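Local structure of 14-3-3 protein (Cryptosporidium parvum, 3EFZ) at residues B[151-156]-B[207-212]; B[176-181]-B[196-201]. The protein probably binds phosphoserine-containing partner proteins, as members of the all-helical 14-3-3 family do, in cell regulation and signalling. One frame throughout, in Å; residues are numbered along the deposited sequence.

Followed from the N terminus, the chain reaches 151-156 on helix 138-158, then 176-181 on helix 161-185, 196-201 on helix 193-207, and last the connection 207-212, which holds a turn. Contact 2 therefore closes the shorter loop, fourteen residues between its segments, and lies wholly within the fifty-residue loop of contact 1; the two nest and do not cross. Their centres are 15 Å apart, and they meet where Arg153 NH2 packs 3.3 Å from Asn201 ND2. Contact 1 ties helix 138-158 to the turn between helices 193-207 and 213-228, and contact 2 ties helix 161-185 to helix 193-207, its successor in the chain.

Contact 1. Residues B[151-156]-B[207-212]; sequences LMRYKA and YDLLGN
Leu209 reaches helix 138-158 with its two methyl branches, which divide between Arg153 and Ala156. CD2 rests 3.9 Å from Arg153 CG, so it meets the aliphatic base of the arginine and not its charged end; the two side chains run roughly perpendicular. The other branch goes to the helix backbone, with CD1 3.8 Å from the carbonyl oxygen of Ala156. Between the branches, Leu209 CG faces Ala156 CB at 4.2 Å. No hydrogen bond spans the segments, and the 127 Å² buried between them comes from these three residues, consistent with a small apolar contact.

The turn sets the leucine in place. Asp208 to Gly211 form a type I beta turn, closed by the bond from Gly211 N to Asp208 O at 2.9 Å, with Leu209 at its second position and its CB directed toward the helix. Gly211 takes a positive phi of 61°, a conformation that favours glycine, and Asn212 then caps helix 213-228 through OD1 to Gly215 N. Ala156 also packs on Ile168 of helix 161-185.

Arg153 leaves the helix with CG anti to N (chi1 173°) and bends at chi3, which carries its guanidinium away from Leu209. There NE is hydrogen-bonded to Tyr175 OH, while NH2 has a weak, long ion pair with Asp150. NH1 lies near NH2 of Arg79, and both arginines are predicted to contact phosphoserine on a partner protein. Leu209 thus packs on the stem of Arg153, whose charged end, close to that of Arg79, is consistent with the basic phosphoserine pocket characteristic of 14-3-3 proteins.

Contact 2. Residues B[176-181]-B[196-201]; sequences EDALQR and LATILN
Segments 176-181 and 196-201 are helical throughout and run nearly antiparallel, their N-to-C directions 156° apart and their axes 9.8 Å apart at closest approach. Leu179 and Thr198 bring their CA atoms nearest, at 6.7 Å, which places this pair at the middle of the contact.

The side chains of Leu179 and Thr198 lie alongside one another, pointing in opposite senses. The threonine methyl CG2 lies 3.8 Å from Leu179 CG, and it also meets Ala178 CB at 4.1 Å. Leu179 CD2 continues to Ile199, whose CD1 it touches at 3.6 Å, the leucine lying nearly square across the isoleucine. The Leu179 CB does not aim directly at helix 193-207, but the branched end comes nearer and does the touching. Phe219 of helix 213-228 packs against both Leu179 and Ile199, extending the apolar cluster.

The torsion of Thr198 separates its two chemistries. With OG1 beside N (chi1 -46°), the hydroxyl is hydrogen-bonded to Leu194 O, one turn back in its own helix, and to Glu182 OE2, just beyond 176-181. CG2, anti to N, is left to meet Ala178 and Leu179.

All four residues that touch across the segments are buried, and no hydrogen bond links 176-181 directly to 196-201. The chemistry therefore implies that apolar packing joins these two segments, while a polar tie between their helices lies just beyond them, from the buried Thr198 OG1 to Glu182 OE2.

Contact 1. Residues B[151-156]-B[207-212]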
loop_
_atom_site.group_PDB
_atom_site.type_symbol
_atom_site.label_atom_id
_atom_site.label_comp_id
_atom_site.label_asym_id
_atom_site.label_seq_id
_atom_site.Cartn_x
_atom_site.Cartn_y
_atom_site.Cartn_z
ATOM N N LEU B 151 0.532 -14.054 -6.804
ATOM C CA LEU B 151 1.752 -13.984 -5.986
ATOM C C LEU B 151 2.919 -14.813 -6.531
ATOM O O LEU B 151 4.061 -14.393 -6.442
ATOM C CB LEU B 151 1.478 -14.375 -4.527
ATOM C CG LEU B 151 0.552 -13.491 -3.679
ATOM C CD1 LEU B 151 0.384 -14.138 -2.343
ATOM C CD2 LEU B 151 1.057 -12.049 -3.526
ATOM N N MET B 152 2.635 -15.985 -7.081
ATOM C CA MET B 152 3.656 -16.735 -7.809
ATOM C C MET B 152 4.202 -15.989 -9.048
ATOM O O MET B 152 5.408 -16.021 -9.335
ATOM C CB MET B 152 3.124 -18.119 -8.202
ATOM C CG MET B 152 3.112 -19.106 -7.055
ATOM S SD MET B 152 4.742 -19.314 -6.315
ATOM C CE MET B 152 4.250 -19.343 -4.609
ATOM N N ARG B 153 3.291 -15.339 -9.778
ATOM C CA ARG B 153 3.632 -14.501 -10.948
ATOM C C ARG B 153 4.550 -13.359 -10.527
ATOM O O ARG B 153 5.498 -13.019 -11.251
ATOM C CB ARG B 153 2.356 -13.967 -11.641
ATOM C CG ARG B 153 2.571 -12.934 -12.771
ATOM C CD ARG B 153 1.318 -12.783 -13.680
ATOM N NE ARG B 153 0.118 -12.381 -12.920
ATOM C CZ ARG B 153 -0.196 -11.122 -12.626
ATOM N NH1 ARG B 153 0.576 -10.119 -13.048
ATOM N NH2 ARG B 153 -1.289 -10.857 -11.910
ATOM N N TYR B 154 4.283 -12.783 -9.351
ATOM C CA TYR B 154 5.140 -11.721 -8.820
ATOM C C TYR B 154 6.547 -12.217 -8.504
ATOM O O TYR B 154 7.510 -11.501 -8.749
ATOM C CB TYR B 154 4.546 -11.093 -7.558
ATOM C CG TYR B 154 3.213 -10.371 -7.715
ATOM C CD1 TYR B 154 2.652 -10.081 -8.972
ATOM C CD2 TYR B 154 2.526 -9.947 -6.578
ATOM C CE1 TYR B 154 1.436 -9.408 -9.070
ATOM C CE2 TYR B 154 1.328 -9.262 -6.660
ATOM C CZ TYR B 154 0.782 -9.006 -7.892
ATOM O OH TYR B 154 -0.408 -8.319 -7.890
ATOM N N LYS B 155 6.657 -13.424 -7.941
ATOM C CA LYS B 155 7.964 -13.989 -7.552
ATOM C C LYS B 155 8.756 -14.253 -8.823
ATOM O O LYS B 155 9.957 -13.997 -8.878
ATOM C CB LYS B 155 7.827 -15.304 -6.754
ATOM C CG LYS B 155 7.118 -15.231 -5.400
ATOM C CD LYS B 155 7.322 -16.542 -4.626
ATOM C CE LYS B 155 6.520 -16.563 -3.344
ATOM N NZ LYS B 155 6.819 -17.761 -2.468
ATOM N N ALA B 156 8.048 -14.763 -9.831
ATOM C CA ALA B 156 8.570 -15.062 -11.162
ATOM C C ALA B 156 9.157 -13.841 -11.882
ATOM O O ALA B 156 10.047 -13.992 -12.705
ATOM C CB ALA B 156 7.465 -15.696 -12.020
ATOM N N TYR B 207 1.360 -13.854 -21.796
ATOM C CA TYR B 207 1.919 -12.781 -22.592
ATOM C C TYR B 207 3.340 -12.459 -22.144
ATOM O O TYR B 207 4.268 -12.553 -22.935
ATOM C CB TYR B 207 1.019 -11.534 -22.540
ATOM C CG TYR B 207 1.447 -10.395 -23.457
ATOM C CD1 TYR B 207 0.779 -10.149 -24.660
ATOM C CD2 TYR B 207 2.517 -9.557 -23.112
ATOM C CE1 TYR B 207 1.169 -9.092 -25.496
ATOM C CE2 TYR B 207 2.916 -8.515 -23.937
ATOM C CZ TYR B 207 2.240 -8.283 -25.126
ATOM O OH TYR B 207 2.647 -7.246 -25.936
ATOM N N ASP B 208 3.505 -12.096 -20.878
ATOM C CA ASP B 208 4.797 -11.618 -20.405
ATOM C C ASP B 208 5.735 -12.785 -20.064
ATOM O O ASP B 208 6.558 -13.187 -20.913
ATOM C CB ASP B 208 4.621 -10.637 -19.235
ATOM C CG ASP B 208 5.886 -9.856 -18.928
ATOM O OD1 ASP B 208 6.935 -10.135 -19.560
ATOM O OD2 ASP B 208 5.837 -8.960 -18.045
ATOM N N LEU B 209 5.568 -13.353 -18.865
ATOM C CA LEU B 209 6.459 -14.381 -18.323
ATOM C C LEU B 209 6.681 -15.622 -19.196
ATOM O O LEU B 209 7.793 -16.140 -19.261
ATOM C CB LEU B 209 6.005 -14.819 -16.923
ATOM C CG LEU B 209 6.332 -13.986 -15.675
ATOM C CD1 LEU B 209 7.777 -13.487 -15.690
ATOM C CD2 LEU B 209 5.343 -12.844 -15.473
ATOM N N LEU B 210 5.621 -16.102 -19.839
ATOM C CA LEU B 210 5.704 -17.298 -20.679
ATOM C C LEU B 210 6.228 -16.978 -22.082
ATOM O O LEU B 210 6.559 -17.887 -22.851
ATOM C CB LEU B 210 4.347 -18.031 -20.731
ATOM C CG LEU B 210 4.019 -18.877 -19.486
ATOM C CD1 LEU B 210 2.520 -19.062 -19.267
ATOM C CD2 LEU B 210 4.720 -20.228 -19.569
ATOM N N GLY B 211 6.315 -15.683 -22.393
ATOM C CA GLY B 211 6.838 -15.202 -23.674
ATOM C C GLY B 211 6.038 -15.683 -24.869
ATOM O O GLY B 211 6.611 -15.973 -25.924
ATOM N N ASN B 212 4.714 -15.763 -24.706
ATOM C CA ASN B 212 3.828 -16.283 -25.752
ATOM C C ASN B 212 2.652 -15.324 -26.013
ATOM O O ASN B 212 1.512 -15.632 -25.664
ATOM C CB ASN B 212 3.342 -17.692 -25.360
ATOM C CG ASN B 212 2.458 -18.349 -26.418
ATOM O OD1 ASN B 212 2.391 -17.917 -27.580
ATOM N ND2 ASN B 212 1.775 -19.415 -26.015
#

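Contact 2. Residues B[176-181]-B[196-201]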
loop_
_atom_site.group_PDB
_atom_site.type_symbol
_atom_site.label_atom_id
_atom_site.label_comp_id
_atom_site.label_asym_id
_atom_site.label_seq_id
_atom_site.Cartn_x
_atom_site.Cartn_y
_atom_site.Cartn_z
ATOM N N GLU B 176 -5.020 -22.479 -13.481
ATOM C CA GLU B 176 -5.836 -23.527 -14.072
ATOM C C GLU B 176 -6.759 -24.176 -13.050
ATOM O O GLU B 176 -7.885 -24.524 -13.391
ATOM C CB GLU B 176 -4.981 -24.547 -14.827
ATOM C CG GLU B 176 -4.509 -23.974 -16.161
ATOM C CD GLU B 176 -3.617 -24.901 -16.942
ATOM O OE1 GLU B 176 -3.296 -26.010 -16.440
ATOM O OE2 GLU B 176 -3.233 -24.518 -18.074
ATOM N N ASP B 177 -6.292 -24.287 -11.802
ATOM C CA ASP B 177 -7.093 -24.835 -10.699
ATOM C C ASP B 177 -8.266 -23.912 -10.366
ATOM O O ASP B 177 -9.413 -24.354 -10.294
ATOM C CB ASP B 177 -6.212 -25.100 -9.452
ATOM C CG ASP B 177 -6.977 -25.770 -8.306
ATOM O OD1 ASP B 177 -6.486 -25.728 -7.159
ATOM O OD2 ASP B 177 -8.062 -26.344 -8.543
ATOM N N ALA B 178 -7.969 -22.631 -10.207
ATOM C CA ALA B 178 -8.986 -21.596 -9.973
ATOM C C ALA B 178 -10.005 -21.521 -11.124
ATOM O O ALA B 178 -11.207 -21.506 -10.886
ATOM C CB ALA B 178 -8.317 -20.240 -9.744
ATOM N N LEU B 179 -9.521 -21.492 -12.366
ATOM C CA LEU B 179 -10.403 -21.554 -13.549
ATOM C C LEU B 179 -11.328 -22.776 -13.574
ATOM O O LEU B 179 -12.529 -22.640 -13.862
ATOM C CB LEU B 179 -9.591 -21.484 -14.858
ATOM C CG LEU B 179 -8.935 -20.154 -15.248
ATOM C CD1 LEU B 179 -7.899 -20.353 -16.372
ATOM C CD2 LEU B 179 -9.967 -19.126 -15.650
ATOM N N GLN B 180 -10.777 -23.959 -13.285
ATOM C CA GLN B 180 -11.574 -25.188 -13.232
ATOM C C GLN B 180 -12.652 -25.120 -12.140
ATOM O O GLN B 180 -13.796 -25.534 -12.363
ATOM C CB GLN B 180 -10.690 -26.438 -13.072
ATOM C CG GLN B 180 -11.465 -27.771 -12.890
ATOM C CD GLN B 180 -12.646 -27.920 -13.858
ATOM O OE1 GLN B 180 -12.476 -27.975 -15.082
ATOM N NE2 GLN B 180 -13.855 -27.981 -13.304
ATOM N N ARG B 181 -12.291 -24.598 -10.973
ATOM C CA ARG B 181 -13.263 -24.392 -9.896
ATOM C C ARG B 181 -14.347 -23.384 -10.293
ATOM O O ARG B 181 -15.533 -23.609 -10.044
ATOM C CB ARG B 181 -12.558 -23.948 -8.617
ATOM C CG ARG B 181 -11.776 -25.037 -7.922
ATOM C CD ARG B 181 -10.863 -24.384 -6.888
ATOM N NE ARG B 181 -10.073 -25.346 -6.123
ATOM C CZ ARG B 181 -10.391 -25.789 -4.908
ATOM N NH1 ARG B 181 -11.519 -25.406 -4.294
ATOM N NH2 ARG B 181 -9.579 -26.642 -4.309
ATOM N N LEU B 196 -13.445 -13.988 -15.223
ATOM C CA LEU B 196 -12.748 -13.123 -16.189
ATOM C C LEU B 196 -11.482 -12.491 -15.622
ATOM O O LEU B 196 -10.502 -12.311 -16.351
ATOM C CB LEU B 196 -13.682 -12.052 -16.759
ATOM C CG LEU B 196 -14.814 -12.553 -17.650
ATOM C CD1 LEU B 196 -15.790 -11.432 -17.871
ATOM C CD2 LEU B 196 -14.295 -13.125 -18.986
ATOM N N ALA B 197 -11.489 -12.175 -14.326
ATOM C CA ALA B 197 -10.291 -11.648 -13.665
ATOM C C ALA B 197 -9.211 -12.708 -13.671
ATOM O O ALA B 197 -8.014 -12.402 -13.755
ATOM C CB ALA B 197 -10.590 -11.197 -12.228
ATOM N N THR B 198 -9.637 -13.963 -13.571
ATOM C CA THR B 198 -8.711 -15.080 -13.572
ATOM C C THR B 198 -8.120 -15.313 -14.957
ATOM O O THR B 198 -6.911 -15.505 -15.084
ATOM C CB THR B 198 -9.363 -16.360 -12.995
ATOM O OG1 THR B 198 -10.066 -16.022 -11.781
ATOM C CG2 THR B 198 -8.290 -17.408 -12.679
ATOM N N ILE B 199 -8.980 -15.292 -15.977
ATOM C CA ILE B 199 -8.571 -15.316 -17.383
ATOM C C ILE B 199 -7.530 -14.234 -17.679
ATOM O O ILE B 199 -6.515 -14.508 -18.329
ATOM C CB ILE B 199 -9.812 -15.152 -18.333
ATOM C CG1 ILE B 199 -10.809 -16.318 -18.159
ATOM C CG2 ILE B 199 -9.386 -14.944 -19.821
ATOM C CD1 ILE B 199 -10.412 -17.640 -18.858
ATOM N N LEU B 200 -7.793 -13.015 -17.201
ATOM C CA LEU B 200 -6.947 -11.853 -17.471
ATOM C C LEU B 200 -5.549 -11.992 -16.886
ATOM O O LEU B 200 -4.571 -11.701 -17.572
ATOM C CB LEU B 200 -7.590 -10.544 -16.972
ATOM C CG LEU B 200 -6.740 -9.256 -17.113
ATOM C CD1 LEU B 200 -6.515 -8.854 -18.576
ATOM C CD2 LEU B 200 -7.319 -8.074 -16.321
ATOM N N ASN B 201 -5.457 -12.420 -15.625
ATOM C CA ASN B 201 -4.162 -12.625 -14.992
ATOM C C ASN B 201 -3.354 -13.778 -15.609
ATOM O O ASN B 201 -2.126 -13.673 -15.762
ATOM C CB ASN B 201 -4.333 -12.754 -13.480
ATOM C CG ASN B 201 -4.649 -11.410 -12.821
ATOM O OD1 ASN B 201 -5.051 -10.458 -13.486
ATOM N ND2 ASN B 201 -4.488 -11.338 -11.519
#